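Long-range contacts in TIGR00725 family protein (Thermotoga maritima, PDB 1RCU), which is of unknown function but, as a member of the SLOG superfamily with a Rossmann-like fold, probably binds a nucleotide or a related small ligand: residues V27-S32 with D120-I125; V61-R66 with A93-L98; G86-E91 with S99-T104; K143-L148 with V174-A179. All coordinates share one frame; numbering follows the deposited sequence.

Contact 1: residues V27-S32 with D120-I125; sequences VVVGYS and DVVVSI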
# COMPACT_ATOMS: atom_id res chain seq x y z
N VAL A 27 8.24 -11.54 -15.45
CA VAL A 27 7.02 -11.70 -14.69
C VAL A 27 5.99 -12.32 -15.64
O VAL A 27 5.85 -11.87 -16.78
CB VAL A 27 6.52 -10.31 -14.18
CG1 VAL A 27 5.05 -10.36 -13.85
CG2 VAL A 27 7.34 -9.87 -12.95
N VAL A 28 5.31 -13.38 -15.20
CA VAL A 28 4.29 -14.00 -16.03
C VAL A 28 2.96 -13.89 -15.29
O VAL A 28 2.88 -14.15 -14.09
CB VAL A 28 4.59 -15.50 -16.38
CG1 VAL A 28 6.02 -15.64 -16.91
CG2 VAL A 28 4.38 -16.39 -15.18
N VAL A 29 1.93 -13.46 -16.02
CA VAL A 29 0.60 -13.29 -15.46
C VAL A 29 -0.41 -14.07 -16.31
O VAL A 29 -0.18 -14.34 -17.48
CB VAL A 29 0.20 -11.79 -15.43
CG1 VAL A 29 1.21 -11.00 -14.60
CG2 VAL A 29 0.14 -11.23 -16.83
N GLY A 30 -1.54 -14.43 -15.71
CA GLY A 30 -2.56 -15.18 -16.42
C GLY A 30 -3.70 -15.63 -15.54
O GLY A 30 -3.77 -15.26 -14.37
N TYR A 31 -4.60 -16.44 -16.09
CA TYR A 31 -5.76 -16.95 -15.35
C TYR A 31 -5.41 -17.53 -14.00
O TYR A 31 -4.32 -18.08 -13.82
CB TYR A 31 -6.45 -18.09 -16.10
CG TYR A 31 -7.13 -17.76 -17.40
CD1 TYR A 31 -8.28 -16.97 -17.46
CD2 TYR A 31 -6.69 -18.37 -18.57
CE1 TYR A 31 -8.98 -16.80 -18.67
CE2 TYR A 31 -7.37 -18.23 -19.77
CZ TYR A 31 -8.51 -17.45 -19.82
OH TYR A 31 -9.14 -17.33 -21.03
N SER A 32 -6.33 -17.41 -13.05
CA SER A 32 -6.15 -18.03 -11.75
C SER A 32 -7.25 -19.09 -11.77
O SER A 32 -7.87 -19.29 -12.80
CB SER A 32 -6.35 -17.04 -10.60
OG SER A 32 -7.65 -16.45 -10.62
N ASP A 120 11.46 -7.12 -15.85
CA ASP A 120 12.25 -6.49 -16.90
C ASP A 120 11.37 -6.67 -18.12
O ASP A 120 11.51 -5.97 -19.13
CB ASP A 120 13.57 -7.22 -17.13
CG ASP A 120 14.55 -7.02 -16.00
OD1 ASP A 120 14.72 -5.85 -15.58
OD2 ASP A 120 15.16 -8.00 -15.53
N VAL A 121 10.47 -7.65 -18.02
CA VAL A 121 9.54 -7.96 -19.09
C VAL A 121 8.40 -8.81 -18.55
O VAL A 121 8.59 -9.63 -17.65
CB VAL A 121 10.23 -8.70 -20.26
CG1 VAL A 121 10.71 -10.06 -19.82
CG2 VAL A 121 9.27 -8.83 -21.44
N VAL A 122 7.20 -8.59 -19.09
CA VAL A 122 6.01 -9.32 -18.68
C VAL A 122 5.44 -10.19 -19.81
O VAL A 122 5.30 -9.74 -20.94
CB VAL A 122 4.89 -8.35 -18.24
CG1 VAL A 122 3.62 -9.13 -17.86
CG2 VAL A 122 5.38 -7.50 -17.08
N VAL A 123 5.14 -11.45 -19.49
CA VAL A 123 4.57 -12.39 -20.45
C VAL A 123 3.17 -12.71 -19.94
O VAL A 123 2.99 -13.05 -18.78
CB VAL A 123 5.40 -13.68 -20.52
CG1 VAL A 123 4.77 -14.65 -21.53
CG2 VAL A 123 6.82 -13.35 -20.92
N SER A 124 2.20 -12.60 -20.83
CA SER A 124 0.79 -12.79 -20.50
C SER A 124 0.15 -14.02 -21.14
O SER A 124 0.35 -14.28 -22.32
CB SER A 124 0.06 -11.52 -20.96
OG SER A 124 -1.28 -11.52 -20.53
N ILE A 125 -0.65 -14.75 -20.37
CA ILE A 125 -1.35 -15.95 -20.86
C ILE A 125 -2.80 -15.95 -20.37
O ILE A 125 -3.06 -15.95 -19.15
CB ILE A 125 -0.67 -17.25 -20.36
CG1 ILE A 125 0.73 -17.38 -20.95
CG2 ILE A 125 -1.51 -18.46 -20.75
CD1 ILE A 125 1.49 -18.55 -20.39
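The ring of Tyr31, which also touches Pro39 and Glu128, comes obliquely near Ile125 O, a doubtful approach because that oxygen is crowded in the model; the flat groups that do the holding are the peptides of two parallel strands. Val27 N donates to Val121 O at 2.9 Å, and Val27 O takes Val123 N at 2.8 Å. Two residues on the pattern repeats, with Val29 N reaching Val123 O at 3.0 Å and Ile125 N reaching Val29 O, also at 3.0 Å.

On one face lie Val27, Val29, Val122 and Ser124, and helix 129-140 packs over Val29 and Ser124. Here Val29 CG2 touches Val122 CG1 at 4.2 Å and Ser124 OG at 4.0 Å. That buried hydroxyl, brought beside Val29 by standing opposite its backbone N (chi1 -173°), is satisfied by Thr155. On the other face Val28 and Val123 stand side by side, CG1 to CB 4.2 Å, under Leu50 of helix 44-56, which also touches Ile125. Branched valines suit both faces, being compact and at ease in extended backbone. This is the centre of a Rossmann-like parallel sheet, where the strand order turns from one direction to the other.

Contact 2: residues V61-R66 with A93-L98; sequences VFNGGR and AGNPYL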
# COMPACT_ATOMS: atom_id res chain seq x y z
N VAL A 61 12.04 -16.19 -12.53
CA VAL A 61 10.61 -16.01 -12.74
C VAL A 61 9.78 -15.54 -11.54
O VAL A 61 9.92 -16.04 -10.42
CB VAL A 61 9.99 -17.30 -13.34
CG1 VAL A 61 8.51 -17.08 -13.69
CG2 VAL A 61 10.76 -17.72 -14.60
N PHE A 62 8.92 -14.56 -11.79
CA PHE A 62 8.01 -14.01 -10.77
C PHE A 62 6.57 -14.12 -11.25
O PHE A 62 6.29 -13.96 -12.44
CB PHE A 62 8.25 -12.51 -10.55
CG PHE A 62 9.44 -12.20 -9.71
CD1 PHE A 62 10.72 -12.40 -10.21
CD2 PHE A 62 9.28 -11.71 -8.42
CE1 PHE A 62 11.83 -12.10 -9.44
CE2 PHE A 62 10.39 -11.40 -7.63
CZ PHE A 62 11.67 -11.60 -8.13
N ASN A 63 5.65 -14.38 -10.32
CA ASN A 63 4.24 -14.46 -10.64
C ASN A 63 3.39 -14.21 -9.39
O ASN A 63 3.91 -14.17 -8.27
CB ASN A 63 3.89 -15.82 -11.27
CG ASN A 63 4.19 -16.99 -10.37
OD1 ASN A 63 3.73 -17.05 -9.23
ND2 ASN A 63 4.96 -17.94 -10.88
N GLY A 64 2.08 -14.04 -9.60
CA GLY A 64 1.15 -13.78 -8.51
C GLY A 64 0.99 -14.87 -7.47
O GLY A 64 0.13 -14.76 -6.60
N GLY A 65 1.78 -15.94 -7.58
CA GLY A 65 1.78 -17.03 -6.61
C GLY A 65 0.59 -17.95 -6.39
O GLY A 65 0.73 -18.93 -5.65
N ARG A 66 -0.56 -17.67 -6.99
CA ARG A 66 -1.73 -18.51 -6.77
C ARG A 66 -1.74 -19.77 -7.64
O ARG A 66 -0.70 -20.34 -7.95
CB ARG A 66 -3.00 -17.70 -7.05
CG ARG A 66 -3.05 -16.32 -6.44
CD ARG A 66 -3.68 -16.30 -5.04
NE ARG A 66 -4.96 -17.02 -4.95
CZ ARG A 66 -6.02 -16.83 -5.73
NH1 ARG A 66 -6.00 -15.94 -6.71
NH2 ARG A 66 -7.13 -17.54 -5.52
N ALA A 93 -1.13 -18.50 0.87
CA ALA A 93 -0.22 -19.64 0.95
C ALA A 93 0.68 -19.81 -0.26
O ALA A 93 1.88 -20.07 -0.13
CB ALA A 93 -1.04 -20.90 1.17
N GLY A 94 0.09 -19.68 -1.45
CA GLY A 94 0.84 -19.83 -2.67
C GLY A 94 0.81 -21.26 -3.19
O GLY A 94 0.58 -22.20 -2.43
N ASN A 95 1.05 -21.43 -4.48
CA ASN A 95 1.05 -22.76 -5.06
C ASN A 95 2.28 -23.50 -4.53
O ASN A 95 3.25 -22.88 -4.12
CB ASN A 95 1.04 -22.66 -6.60
CG ASN A 95 2.32 -22.08 -7.17
OD1 ASN A 95 3.40 -22.68 -7.04
ND2 ASN A 95 2.22 -20.92 -7.81
N PRO A 96 2.23 -24.84 -4.51
CA PRO A 96 3.35 -25.65 -4.00
C PRO A 96 4.62 -25.78 -4.84
O PRO A 96 5.43 -26.68 -4.60
CB PRO A 96 2.70 -27.00 -3.75
CG PRO A 96 1.73 -27.10 -4.87
CD PRO A 96 1.09 -25.71 -4.86
N TYR A 97 4.83 -24.89 -5.80
CA TYR A 97 6.05 -24.99 -6.61
C TYR A 97 6.91 -23.75 -6.46
O TYR A 97 7.95 -23.65 -7.09
CB TYR A 97 5.69 -25.16 -8.08
CG TYR A 97 4.87 -26.40 -8.37
CD1 TYR A 97 5.47 -27.67 -8.40
CD2 TYR A 97 3.50 -26.30 -8.60
CE1 TYR A 97 4.72 -28.80 -8.68
CE2 TYR A 97 2.74 -27.43 -8.87
CZ TYR A 97 3.35 -28.67 -8.90
OH TYR A 97 2.58 -29.77 -9.16
N LEU A 98 6.49 -22.84 -5.59
CA LEU A 98 7.23 -21.61 -5.39
C LEU A 98 8.57 -21.84 -4.69
O LEU A 98 8.64 -22.51 -3.66
CB LEU A 98 6.38 -20.61 -4.60
CG LEU A 98 5.10 -20.11 -5.26
CD1 LEU A 98 4.37 -19.19 -4.29
CD2 LEU A 98 5.43 -19.37 -6.56
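Asn95 fastens the loop 93-98 to the glycine-rich turn that follows strand 60-63, a turn of the kind that leads from strand to helix in Rossmann-like folds; here helix 68-79 comes next.

Hydrogen bonds carry the contact. The backbone Asn95 N donates to Gly65 O at 2.8 Å, while the side chain reaches one residue further, Asn95 ND2 donating a hydrogen bond to Arg66 O at 3.0 Å. That acceptor lies only 6° out of the amide plane, so the N-H is well aimed. At the other end of the same amide, OD1 accepts from Tyr97 N in an Asx turn, and the group is held from both ends. Its placement follows from a first torsion of 67°, which sets CG between the backbone N and the carbonyl carbon. Asparagine suits the place because one short, flat side chain both donates and accepts. A second Asx turn shapes the opposite segment: Asn63 OD1 takes Gly65 N on a lone pair, and Ser74 engages ND2.

Backbone shape favours glycine at Gly65 (phi 65°) and demands it at Gly94, where a beta carbon would be jammed against the preceding carbonyl oxygen.

Charge plays its part outside the pair, for the side chain of Arg66 makes a salt bridge with Glu92.

Van der Waals packing is slight: the methyls of Leu98 rest against oxygens, CD1 3.9 Å from Gly65 O and CD2 3.9 Å from Asn63 OD1.

Contact 3: residues G86-E91 with S99-T104; sequences GILPDE and SVAVKT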
# COMPACT_ATOMS: atom_id res chain seq x y z
N GLY A 86 7.05 -16.17 -5.84
CA GLY A 86 5.67 -15.74 -5.81
C GLY A 86 5.40 -14.54 -4.92
O GLY A 86 5.90 -14.47 -3.80
N ILE A 87 4.62 -13.60 -5.43
CA ILE A 87 4.25 -12.40 -4.68
C ILE A 87 2.78 -12.65 -4.37
O ILE A 87 1.93 -12.61 -5.26
CB ILE A 87 4.37 -11.13 -5.56
CG1 ILE A 87 5.78 -11.02 -6.15
CG2 ILE A 87 4.08 -9.89 -4.73
CD1 ILE A 87 6.85 -10.66 -5.17
N LEU A 88 2.49 -12.90 -3.11
CA LEU A 88 1.14 -13.22 -2.68
C LEU A 88 0.28 -12.11 -2.12
O LEU A 88 0.76 -11.25 -1.37
CB LEU A 88 1.18 -14.33 -1.63
CG LEU A 88 1.68 -15.70 -2.09
CD1 LEU A 88 2.26 -16.46 -0.91
CD2 LEU A 88 0.52 -16.47 -2.74
N PRO A 89 -1.00 -12.11 -2.51
CA PRO A 89 -1.93 -11.10 -2.01
C PRO A 89 -2.20 -11.53 -0.58
O PRO A 89 -2.23 -12.73 -0.30
CB PRO A 89 -3.14 -11.27 -2.93
CG PRO A 89 -3.10 -12.69 -3.31
CD PRO A 89 -1.63 -12.93 -3.56
N ASP A 90 -2.35 -10.56 0.32
CA ASP A 90 -2.60 -10.85 1.72
C ASP A 90 -1.55 -11.79 2.28
O ASP A 90 -0.39 -11.75 1.88
CB ASP A 90 -3.98 -11.48 1.92
CG ASP A 90 -4.95 -10.56 2.65
OD1 ASP A 90 -5.55 -9.67 1.99
OD2 ASP A 90 -5.10 -10.71 3.88
N GLU A 91 -1.97 -12.64 3.22
CA GLU A 91 -1.07 -13.60 3.84
C GLU A 91 -1.37 -14.98 3.27
O GLU A 91 -1.37 -15.98 3.99
CB GLU A 91 -1.26 -13.59 5.36
CG GLU A 91 -0.84 -12.25 5.97
CD GLU A 91 -0.84 -12.26 7.49
OE1 GLU A 91 -1.93 -12.38 8.09
OE2 GLU A 91 0.26 -12.16 8.08
N SER A 99 9.64 -21.30 -5.27
CA SER A 99 10.96 -21.44 -4.66
C SER A 99 10.93 -20.60 -3.40
O SER A 99 11.48 -20.98 -2.38
CB SER A 99 12.05 -20.91 -5.60
OG SER A 99 12.09 -21.64 -6.81
N VAL A 100 10.29 -19.44 -3.50
CA VAL A 100 10.14 -18.52 -2.39
C VAL A 100 8.74 -17.95 -2.52
O VAL A 100 8.32 -17.61 -3.62
CB VAL A 100 11.13 -17.33 -2.51
CG1 VAL A 100 10.83 -16.27 -1.45
CG2 VAL A 100 12.56 -17.83 -2.39
N ALA A 101 8.02 -17.85 -1.40
CA ALA A 101 6.67 -17.29 -1.37
C ALA A 101 6.77 -15.99 -0.56
O ALA A 101 7.18 -16.00 0.61
CB ALA A 101 5.69 -18.26 -0.69
N VAL A 102 6.39 -14.88 -1.17
CA VAL A 102 6.46 -13.58 -0.49
C VAL A 102 5.08 -13.04 -0.17
O VAL A 102 4.33 -12.68 -1.08
CB VAL A 102 7.21 -12.51 -1.34
CG1 VAL A 102 7.10 -11.15 -0.68
CG2 VAL A 102 8.66 -12.91 -1.51
N LYS A 103 4.75 -12.97 1.11
CA LYS A 103 3.46 -12.43 1.54
C LYS A 103 3.56 -10.91 1.53
O LYS A 103 4.64 -10.36 1.71
CB LYS A 103 3.14 -12.93 2.94
CG LYS A 103 3.16 -14.46 3.04
CD LYS A 103 2.65 -14.95 4.39
CE LYS A 103 2.69 -16.47 4.51
NZ LYS A 103 4.10 -16.98 4.55
N THR A 104 2.44 -10.23 1.29
CA THR A 104 2.45 -8.78 1.24
C THR A 104 1.41 -8.11 2.12
O THR A 104 1.62 -6.98 2.56
CB THR A 104 2.20 -8.25 -0.18
OG1 THR A 104 0.87 -8.59 -0.57
CG2 THR A 104 3.20 -8.84 -1.17
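Gly86 and Val102 lie at the tight end of this contact, where two short parallel strands are laced by three backbone bonds. Gly86 N bonds Val100 O at 2.9 Å, Gly86 O takes Val102 N at 2.7 Å, and Leu88 N reaches Val102 O at 2.7 Å. Close by, Leu88 CD1 rests on Ala101 CB at 3.9 Å. On the Ile87 face, the CG2 methyl of Ile87 meets that of Thr104, the two side chains crossing at about a right angle.

Thr104 suits this join because it is half apolar, half polar. With OG1 set between the backbone N and the carbonyl carbon (chi1 66°), the hydroxyl donates to Leu88 O at 2.8 Å and also bonds Leu106 N, while the methyl faces Ile87. The strands are consecutive in the Rossmann-like sheet and are linked by a loop without a helix, so this pair lacks the helical crossover of a beta-alpha-beta unit; 100-103 is the outermost strand within the chain.

Beyond Leu88 the grip slackens. Thr104 N meets Asp90 O at a longer 3.3 Å. The aliphatic part of Lys103 runs past Glu91, CD to CA 4.0 Å, on the exposed side where Glu91 is poorly ordered. Another copy of the protein, the third subunit, borders this edge: its Asn118 accepts from Lys103 N and its Lys25 donates to Ala101 O.

Contact 4: residues K143-L148 with V174-A179; sequences KPVILL and VEIHQA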
# COMPACT_ATOMS: atom_id res chain seq x y z
N LYS A 143 7.23 -1.30 -18.67
CA LYS A 143 7.69 -2.68 -18.75
C LYS A 143 7.20 -3.30 -20.04
O LYS A 143 6.00 -3.32 -20.31
CB LYS A 143 7.14 -3.50 -17.59
CG LYS A 143 7.36 -2.86 -16.22
CD LYS A 143 8.84 -2.81 -15.91
CE LYS A 143 9.07 -2.53 -14.43
NZ LYS A 143 10.53 -2.57 -14.14
N PRO A 144 8.12 -3.80 -20.87
CA PRO A 144 7.66 -4.42 -22.12
C PRO A 144 6.83 -5.64 -21.78
O PRO A 144 7.14 -6.41 -20.87
CB PRO A 144 8.96 -4.77 -22.84
CG PRO A 144 9.94 -4.92 -21.70
CD PRO A 144 9.58 -3.78 -20.80
N VAL A 145 5.76 -5.80 -22.55
CA VAL A 145 4.82 -6.89 -22.39
C VAL A 145 4.83 -7.74 -23.65
O VAL A 145 4.87 -7.23 -24.78
CB VAL A 145 3.36 -6.37 -22.18
CG1 VAL A 145 2.38 -7.55 -22.13
CG2 VAL A 145 3.26 -5.54 -20.89
N ILE A 146 4.80 -9.06 -23.46
CA ILE A 146 4.74 -9.98 -24.57
C ILE A 146 3.46 -10.78 -24.37
O ILE A 146 3.33 -11.51 -23.39
CB ILE A 146 5.94 -10.93 -24.60
CG1 ILE A 146 7.23 -10.11 -24.76
CG2 ILE A 146 5.77 -11.95 -25.76
CD1 ILE A 146 8.49 -10.93 -24.58
N LEU A 147 2.51 -10.62 -25.28
CA LEU A 147 1.24 -11.34 -25.19
C LEU A 147 1.45 -12.66 -25.89
O LEU A 147 1.95 -12.70 -27.02
CB LEU A 147 0.11 -10.57 -25.91
CG LEU A 147 -0.15 -9.08 -25.63
CD1 LEU A 147 -1.25 -8.54 -26.55
CD2 LEU A 147 -0.55 -8.87 -24.17
N LEU A 148 1.09 -13.75 -25.22
CA LEU A 148 1.24 -15.07 -25.84
C LEU A 148 -0.15 -15.33 -26.43
O LEU A 148 -1.05 -15.81 -25.75
CB LEU A 148 1.61 -16.11 -24.78
CG LEU A 148 2.16 -17.43 -25.32
CD1 LEU A 148 3.34 -17.19 -26.28
CD2 LEU A 148 2.60 -18.28 -24.15
N VAL A 174 5.56 2.12 -23.82
CA VAL A 174 6.42 1.00 -24.21
C VAL A 174 5.64 0.07 -25.13
O VAL A 174 4.41 0.03 -25.10
CB VAL A 174 6.94 0.22 -22.96
CG1 VAL A 174 5.77 -0.32 -22.15
CG2 VAL A 174 7.86 -0.90 -23.39
N GLU A 175 6.35 -0.68 -25.98
CA GLU A 175 5.68 -1.55 -26.94
C GLU A 175 5.09 -2.83 -26.37
O GLU A 175 5.68 -3.49 -25.51
CB GLU A 175 6.64 -1.91 -28.08
CG GLU A 175 5.96 -2.66 -29.22
CD GLU A 175 6.91 -3.17 -30.30
OE1 GLU A 175 7.97 -2.56 -30.50
OE2 GLU A 175 6.58 -4.18 -30.97
N ILE A 176 3.90 -3.18 -26.85
CA ILE A 176 3.27 -4.41 -26.42
C ILE A 176 3.55 -5.43 -27.51
O ILE A 176 2.97 -5.38 -28.59
CB ILE A 176 1.75 -4.26 -26.31
CG1 ILE A 176 1.39 -3.15 -25.32
CG2 ILE A 176 1.13 -5.58 -25.88
CD1 ILE A 176 1.88 -3.39 -23.91
N HIS A 177 4.46 -6.36 -27.24
CA HIS A 177 4.79 -7.38 -28.23
C HIS A 177 3.76 -8.51 -28.25
O HIS A 177 3.02 -8.75 -27.28
CB HIS A 177 6.18 -7.95 -27.95
CG HIS A 177 7.26 -6.92 -27.91
ND1 HIS A 177 7.43 -6.05 -26.85
CD2 HIS A 177 8.21 -6.59 -28.82
CE1 HIS A 177 8.43 -5.24 -27.11
NE2 HIS A 177 8.93 -5.54 -28.29
N GLN A 178 3.73 -9.22 -29.38
CA GLN A 178 2.83 -10.36 -29.58
C GLN A 178 3.66 -11.55 -30.08
O GLN A 178 4.58 -11.38 -30.89
CB GLN A 178 1.76 -10.03 -30.62
CG GLN A 178 0.79 -8.99 -30.16
CD GLN A 178 -0.31 -8.72 -31.17
OE1 GLN A 178 -1.10 -9.62 -31.51
NE2 GLN A 178 -0.40 -7.49 -31.65
N ALA A 179 3.35 -12.73 -29.57
CA ALA A 179 4.03 -13.97 -29.96
C ALA A 179 2.98 -15.07 -30.00
O ALA A 179 2.05 -15.07 -29.20
CB ALA A 179 5.13 -14.32 -28.95
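Val145 O is gripped twice by His177. The backbone His177 N donates at 2.6 Å, and ND1 of the same residue adds a weak bond at 3.5 Å. The ring can do this because CG stands beside its own backbone N, anti to the carbonyl carbon (chi1 -56°), which brings the imidazole edge round until Val145 O lies near the ring plane. One ring face has Glu175 CD above it, offset toward the rim.

The two strands belong to a beta-alpha-beta unit, strand 145-148, helix 153-157 and strand 176-179, with 176-179 outermost within the chain. Further along, Leu147 N meets His177 O at 2.8 Å, and Ala179 N reaches Leu147 O at 2.9 Å.

Ile176 makes the apolar link on one face, each branch serving a different partner: CD1 lies 3.8 Å from Val145 CB, and CG2 lies 3.7 Å from Leu147 CG. Helix 129-140 packs on this side, with Tyr139 against Ile176. Across the sheet Ile146 CG2 touches Ala179 CB at 4.0 Å, and Ile188 of helix 182-190 meets both, together with His177; the small alanine fits beneath the helix. Gln178, at the border, turns its amide to Arg149 outside the pair.

Before the strands proper begin, Val174 straddles the chain opposite, its CG2 against Pro144 CA and its CG1 3.5 Å from Lys143 O.

In the fold
All four contacts reach one parallel sheet, but at different depths. The centre of contact 1 lies about 1 Å from the centre of the chain; it is wholly buried, valine-rich and knit by backbone bonds. Contact 4 continues the same ladder outward, since strands 121-125 and 145-148 are neighbours. There a histidine and a glutamine, both partly exposed, join the apolar residues. On the other flank contact 2 joins contact 1 through Val28 and Phe62, and contact 3 through Asn63 and Ile87. Contact 2 relies on side-chain amide chemistry in loops; contact 3 keeps strand pairing at its buried end and adds polar bonds where it borders another subunit. Contacts 3 and 4 have centres about 25 Å apart.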